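Local coordinates for lipoprotein (Actinomyces odontolyticus, PDB 3UP9) that probably binds L-methionine as the substrate-capturing lipoprotein of a membrane uptake system, holding selenomethionine between two lobes in this crystal, at residues Q47-L52 with Y77-G82; K183-D188 with D238-P243. All coordinates share one frame; numbering follows the deposited sequence.

Interaction 1 of 2, residues Q47-L52 with Y77-G82; sequences QPNTAL and YNFEAG
Packing of a helix against a strand of the mixed sheet of its own lobe, in a periplasmic-binding-protein fold, is exemplified where N49, T50 and L52 of helix 46-53 meet Y77, in the loop just before strand 79-81, and F79, the first residue of that strand. The F79 ring carries most of the contact. L52 CD2 stands over one face, 3.7 Å from the centroid of the F79 ring and only 10° off its normal, a CH-pi contact. L52 CG lies 3.7 Å from F79 CE1. The anti torsion of the leucine (chi1 -179°) sets CG beside the carbonyl carbon, with CD2 ending over the ring. The opposite face of F79 is covered from within its own segment by Y77 CB, so the ring is sandwiched. Its rim points into the helix: the backbone O of N49 approaches F79 CZ at 3.5 Å, near the ring plane, and N49 OD1 sits 3.6 Å from F79 CE2, with amide and ring planes 53° apart. N49 OD1 accepts from Q63 and N60, which settle the amide. Y77 meets the earlier residues, its CE2 lying 3.8 Å from N49 CB. The two hydroxyls, T50 OG1 and Y77 OH, stay 3.7 Å apart and are joined by a water, 2.8 Å from T50 OG1 and 2.6 Å from Y77 OH in the plane of the tyrosine ring. V205 of strand 201-207 touches both L52 and F79. The result is a largely apolar centre around F79 with a water-bridged polar margin, the helix-sheet layer of an alpha/beta binding protein.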
loop_
_atom_site.group_PDB
_atom_site.type_symbol
_atom_site.label_atom_id
_atom_site.label_comp_id
_atom_site.label_asym_id
_atom_site.label_seq_id
_atom_site.Cartn_x
_atom_site.Cartn_y
_atom_site.Cartn_z
ATOM N N GLN A 47 11.927 3.929 2.463
ATOM C CA GLN A 47 13.033 3.158 2.953
ATOM C C GLN A 47 13.245 1.783 2.344
ATOM O O GLN A 47 14.371 1.432 2.083
ATOM C CB GLN A 47 12.839 3.031 4.464
ATOM C CG GLN A 47 13.956 3.542 5.285
ATOM C CD GLN A 47 13.745 4.922 5.771
ATOM O OE1 GLN A 47 14.276 5.859 5.180
ATOM N NE2 GLN A 47 13.067 5.064 6.914
ATOM N N PRO A 48 12.189 0.980 2.123
ATOM C CA PRO A 48 12.388 -0.335 1.446
ATOM C C PRO A 48 12.944 -0.279 0.015
ATOM O O PRO A 48 13.690 -1.157 -0.398
ATOM C CB PRO A 48 10.956 -0.923 1.375
ATOM C CG PRO A 48 10.183 -0.191 2.395
ATOM C CD PRO A 48 10.770 1.189 2.467
ATOM N N ASN A 49 12.580 0.755 -0.730
ATOM C CA ASN A 49 13.063 0.888 -2.091
ATOM C C ASN A 49 14.550 1.333 -2.054
ATOM O O ASN A 49 15.368 0.767 -2.786
ATOM C CB ASN A 49 12.163 1.802 -2.937
ATOM C CG ASN A 49 11.045 1.045 -3.692
ATOM O OD1 ASN A 49 10.992 -0.192 -3.675
ATOM N ND2 ASN A 49 10.124 1.808 -4.355
ATOM N N THR A 50 14.909 2.245 -1.132
ATOM C CA THR A 50 16.296 2.633 -0.920
ATOM C C THR A 50 17.149 1.402 -0.513
ATOM O O THR A 50 18.209 1.147 -1.049
ATOM C CB THR A 50 16.372 3.784 0.145
ATOM O OG1 THR A 50 15.771 4.958 -0.394
ATOM C CG2 THR A 50 17.805 4.106 0.551
ATOM N N ALA A 51 16.668 0.629 0.443
ATOM C CA ALA A 51 17.390 -0.588 0.866
ATOM C C ALA A 51 17.525 -1.576 -0.290
ATOM O O ALA A 51 18.587 -2.146 -0.420
ATOM C CB ALA A 51 16.702 -1.273 2.072
ATOM N N LEU A 52 16.461 -1.804 -1.085
ATOM C CA LEU A 52 16.579 -2.649 -2.325
ATOM C C LEU A 52 17.608 -2.058 -3.271
ATOM O O LEU A 52 18.477 -2.758 -3.746
ATOM C CB LEU A 52 15.246 -2.828 -3.067
ATOM C CG LEU A 52 15.265 -3.685 -4.314
ATOM C CD1 LEU A 52 15.858 -5.044 -3.930
ATOM C CD2 LEU A 52 13.862 -3.781 -4.948
ATOM N N TYR A 77 15.250 4.081 -10.480
ATOM C CA TYR A 77 15.478 2.741 -9.955
ATOM C C TYR A 77 15.402 1.695 -11.072
ATOM O O TYR A 77 14.535 1.757 -11.945
ATOM C CB TYR A 77 14.512 2.347 -8.836
ATOM C CG TYR A 77 14.601 3.125 -7.518
ATOM C CD1 TYR A 77 15.812 3.410 -6.895
ATOM C CD2 TYR A 77 13.461 3.480 -6.856
ATOM C CE1 TYR A 77 15.853 4.097 -5.693
ATOM C CE2 TYR A 77 13.496 4.150 -5.654
ATOM C CZ TYR A 77 14.682 4.467 -5.085
ATOM O OH TYR A 77 14.638 5.142 -3.881
ATOM N N ASN A 78 16.342 0.747 -11.053
ATOM C CA ASN A 78 16.289 -0.385 -11.979
ATOM C C ASN A 78 15.659 -1.621 -11.298
ATOM O O ASN A 78 16.355 -2.593 -10.995
ATOM C CB ASN A 78 17.677 -0.711 -12.588
ATOM C CG ASN A 78 17.613 -1.867 -13.577
ATOM O OD1 ASN A 78 16.609 -2.037 -14.242
ATOM N ND2 ASN A 78 18.658 -2.621 -13.697
ATOM N N PHE A 79 14.337 -1.597 -11.118
ATOM C CA PHE A 79 13.616 -2.695 -10.502
ATOM C C PHE A 79 12.744 -3.525 -11.475
ATOM O O PHE A 79 12.372 -3.109 -12.567
ATOM C CB PHE A 79 12.725 -2.167 -9.377
ATOM C CG PHE A 79 13.461 -1.495 -8.241
ATOM C CD1 PHE A 79 14.806 -1.725 -7.983
ATOM C CD2 PHE A 79 12.792 -0.645 -7.438
ATOM C CE1 PHE A 79 15.444 -1.094 -6.931
ATOM C CE2 PHE A 79 13.416 -0.024 -6.364
ATOM C CZ PHE A 79 14.746 -0.247 -6.113
ATOM N N GLU A 80 12.432 -4.733 -11.024
ATOM C CA GLU A 80 11.595 -5.668 -11.726
ATOM C C GLU A 80 10.497 -6.091 -10.747
ATOM O O GLU A 80 10.758 -6.253 -9.562
ATOM C CB GLU A 80 12.397 -6.893 -12.147
ATOM C CG GLU A 80 13.723 -6.646 -12.804
ATOM C CD GLU A 80 13.698 -5.745 -14.026
ATOM O OE1 GLU A 80 12.752 -5.808 -14.838
ATOM O OE2 GLU A 80 14.671 -4.958 -14.162
ATOM N N ALA A 81 9.273 -6.231 -11.233
ATOM C CA ALA A 81 8.119 -6.577 -10.409
ATOM C C ALA A 81 7.379 -7.826 -10.917
ATOM O O ALA A 81 7.348 -8.178 -12.126
ATOM C CB ALA A 81 7.159 -5.426 -10.290
ATOM N N GLY A 82 6.765 -8.462 -9.938
ATOM C CA GLY A 82 5.924 -9.600 -10.121
ATOM C C GLY A 82 4.491 -9.239 -10.328
ATOM O O GLY A 82 4.150 -8.057 -10.404
HETATM O O HOH W 1 17.015 5.471 -2.865
#

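Interaction 2 of 2, residues K183-D188 with D238-P243; sequences KTISGD and DGSVIP
T184 and D238 turn their side chains obliquely across one another, the methyl CG2 of T184 lying 3.4 Å from D238 OD2, while the polar branch of the threonine serves its own helix. With chi1 at 73°, T184 OG1 lies between the backbone N and the carbonyl carbon and accepts from G187 N at 3.0 Å, making T184 the N-cap of helix 185-188. D238 OD1 turns to its own loop. S240 N donates to D238 OD1 at 2.8 Å, closing an Asx turn, and S240 OG donates to D238 OD1 at 2.7 Å from well above the carboxylate plane. S240 OG also accepts across the contact from I185 N at 3.0 Å, in a nearly straight bond of 170°. Beside it S186 N donates to D238 O, 3.0 Å away, with a more bent angle of 144°. Two amides of the first turn of helix 185-188 are therefore taken up by the loop between helix 226-235 and strand 242-243, whose I242 pairs with L87. Because S240 OG is both acceptor and donor, the chain I185 N to S240 OG to D238 OD1 probably polarises the hydroxyl toward the carboxylate.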
loop_
_atom_site.group_PDB
_atom_site.type_symbol
_atom_site.label_atom_id
_atom_site.label_comp_id
_atom_site.label_asym_id
_atom_site.label_seq_id
_atom_site.Cartn_x
_atom_site.Cartn_y
_atom_site.Cartn_z
ATOM N N LYS A 183 -7.385 -0.309 12.540
ATOM C CA LYS A 183 -8.564 0.024 11.765
ATOM C C LYS A 183 -8.814 -1.000 10.641
ATOM O O LYS A 183 -7.911 -1.681 10.192
ATOM C CB LYS A 183 -8.408 1.450 11.244
ATOM C CG LYS A 183 -8.228 2.411 12.416
ATOM C CD LYS A 183 -8.345 3.859 11.996
ATOM C CE LYS A 183 -8.222 4.760 13.207
ATOM N NZ LYS A 183 -8.702 4.053 14.408
ATOM N N THR A 184 -10.056 -1.145 10.228
ATOM C CA THR A 184 -10.390 -2.019 9.123
ATOM C C THR A 184 -11.326 -1.272 8.146
ATOM O O THR A 184 -11.907 -0.271 8.493
ATOM C CB THR A 184 -11.059 -3.300 9.668
ATOM O OG1 THR A 184 -12.386 -2.963 10.102
ATOM C CG2 THR A 184 -10.241 -3.981 10.845
ATOM N N ILE A 185 -11.492 -1.775 6.931
ATOM C CA ILE A 185 -12.414 -1.200 5.959
ATOM C C ILE A 185 -13.840 -1.372 6.431
ATOM O O ILE A 185 -14.605 -0.436 6.519
ATOM C CB ILE A 185 -12.178 -1.779 4.545
ATOM C CG1 ILE A 185 -10.940 -1.105 3.937
ATOM C CG2 ILE A 185 -13.393 -1.613 3.617
ATOM C CD1 ILE A 185 -11.075 0.380 3.612
ATOM N N SER A 186 -14.214 -2.581 6.755
ATOM C CA SER A 186 -15.571 -2.831 7.127
ATOM C C SER A 186 -15.981 -1.979 8.327
ATOM O O SER A 186 -17.108 -1.447 8.383
ATOM C CB SER A 186 -15.741 -4.297 7.450
ATOM O OG SER A 186 -16.985 -4.506 8.043
ATOM N N GLY A 187 -15.103 -1.921 9.328
ATOM C CA GLY A 187 -15.467 -1.339 10.615
ATOM C C GLY A 187 -15.286 0.169 10.654
ATOM O O GLY A 187 -16.042 0.852 11.337
ATOM N N ASP A 188 -14.324 0.695 9.899
ATOM C CA ASP A 188 -13.903 2.090 10.087
ATOM C C ASP A 188 -13.831 3.021 8.907
ATOM O O ASP A 188 -13.707 4.209 9.155
ATOM C CB ASP A 188 -12.514 2.098 10.719
ATOM C CG ASP A 188 -12.510 1.438 12.077
ATOM O OD1 ASP A 188 -12.983 2.128 13.025
ATOM O OD2 ASP A 188 -12.059 0.265 12.175
ATOM N N ASP A 238 -12.654 -8.700 6.428
ATOM C CA ASP A 238 -13.215 -7.380 6.768
ATOM C C ASP A 238 -13.051 -6.435 5.617
ATOM O O ASP A 238 -13.066 -5.232 5.831
ATOM C CB ASP A 238 -12.457 -6.770 7.957
ATOM C CG ASP A 238 -10.889 -6.684 7.724
ATOM O OD1 ASP A 238 -10.397 -6.701 6.569
ATOM O OD2 ASP A 238 -10.132 -6.585 8.719
ATOM N N GLY A 239 -12.799 -6.987 4.423
ATOM C CA GLY A 239 -12.587 -6.212 3.189
ATOM C C GLY A 239 -11.315 -5.387 3.046
ATOM O O GLY A 239 -11.165 -4.676 2.047
ATOM N N SER A 240 -10.379 -5.471 4.006
ATOM C CA SER A 240 -9.165 -4.613 3.982
ATOM C C SER A 240 -8.032 -5.086 3.073
ATOM O O SER A 240 -7.173 -4.286 2.634
ATOM C CB SER A 240 -8.585 -4.400 5.400
ATOM O OG SER A 240 -9.614 -4.090 6.303
ATOM N N VAL A 241 -8.037 -6.375 2.774
ATOM C CA VAL A 241 -6.973 -6.984 1.987
ATOM C C VAL A 241 -7.674 -8.003 1.109
ATOM O O VAL A 241 -8.266 -8.938 1.616
ATOM C CB VAL A 241 -5.898 -7.679 2.855
ATOM C CG1 VAL A 241 -4.904 -8.378 1.947
ATOM C CG2 VAL A 241 -5.236 -6.698 3.832
ATOM N N ILE A 242 -7.618 -7.805 -0.207
ATOM C CA ILE A 242 -8.333 -8.669 -1.171
ATOM C C ILE A 242 -7.299 -9.336 -2.075
ATOM O O ILE A 242 -6.501 -8.640 -2.675
ATOM C CB ILE A 242 -9.327 -7.797 -2.009
ATOM C CG1 ILE A 242 -10.256 -6.978 -1.082
ATOM C CG2 ILE A 242 -10.143 -8.617 -3.021
ATOM C CD1 ILE A 242 -11.238 -6.087 -1.856
ATOM N N PRO A 243 -7.293 -10.683 -2.191
ATOM C CA PRO A 243 -6.428 -11.290 -3.186
ATOM C C PRO A 243 -6.647 -10.715 -4.612
ATOM O O PRO A 243 -7.798 -10.502 -5.020
ATOM C CB PRO A 243 -6.903 -12.755 -3.201
ATOM C CG PRO A 243 -7.594 -12.931 -1.923
ATOM C CD PRO A 243 -8.267 -11.659 -1.678
#

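Overall arrangement
Interactions 1 and 2 lie on opposite sides of the chain's centre, their own centres 27 Å apart and their nearest atoms about 13 Å apart, and they do not touch. Both reach the same mixed sheet, through strand 79-81 and strand 242-243, with strands 201-207 and 86-87 running between them. They differ in chemistry: 47-52 with 77-82 is buried and largely apolar, whereas 183-188 with 238-243 lies at the surface and is held by hydrogen bonds. The selenomethionine lies about 7 Å from the side chain of N49 and about 10 Å from that of I185. Interaction 1 connects to its pocket through Q63, a pocket residue bonded to N49.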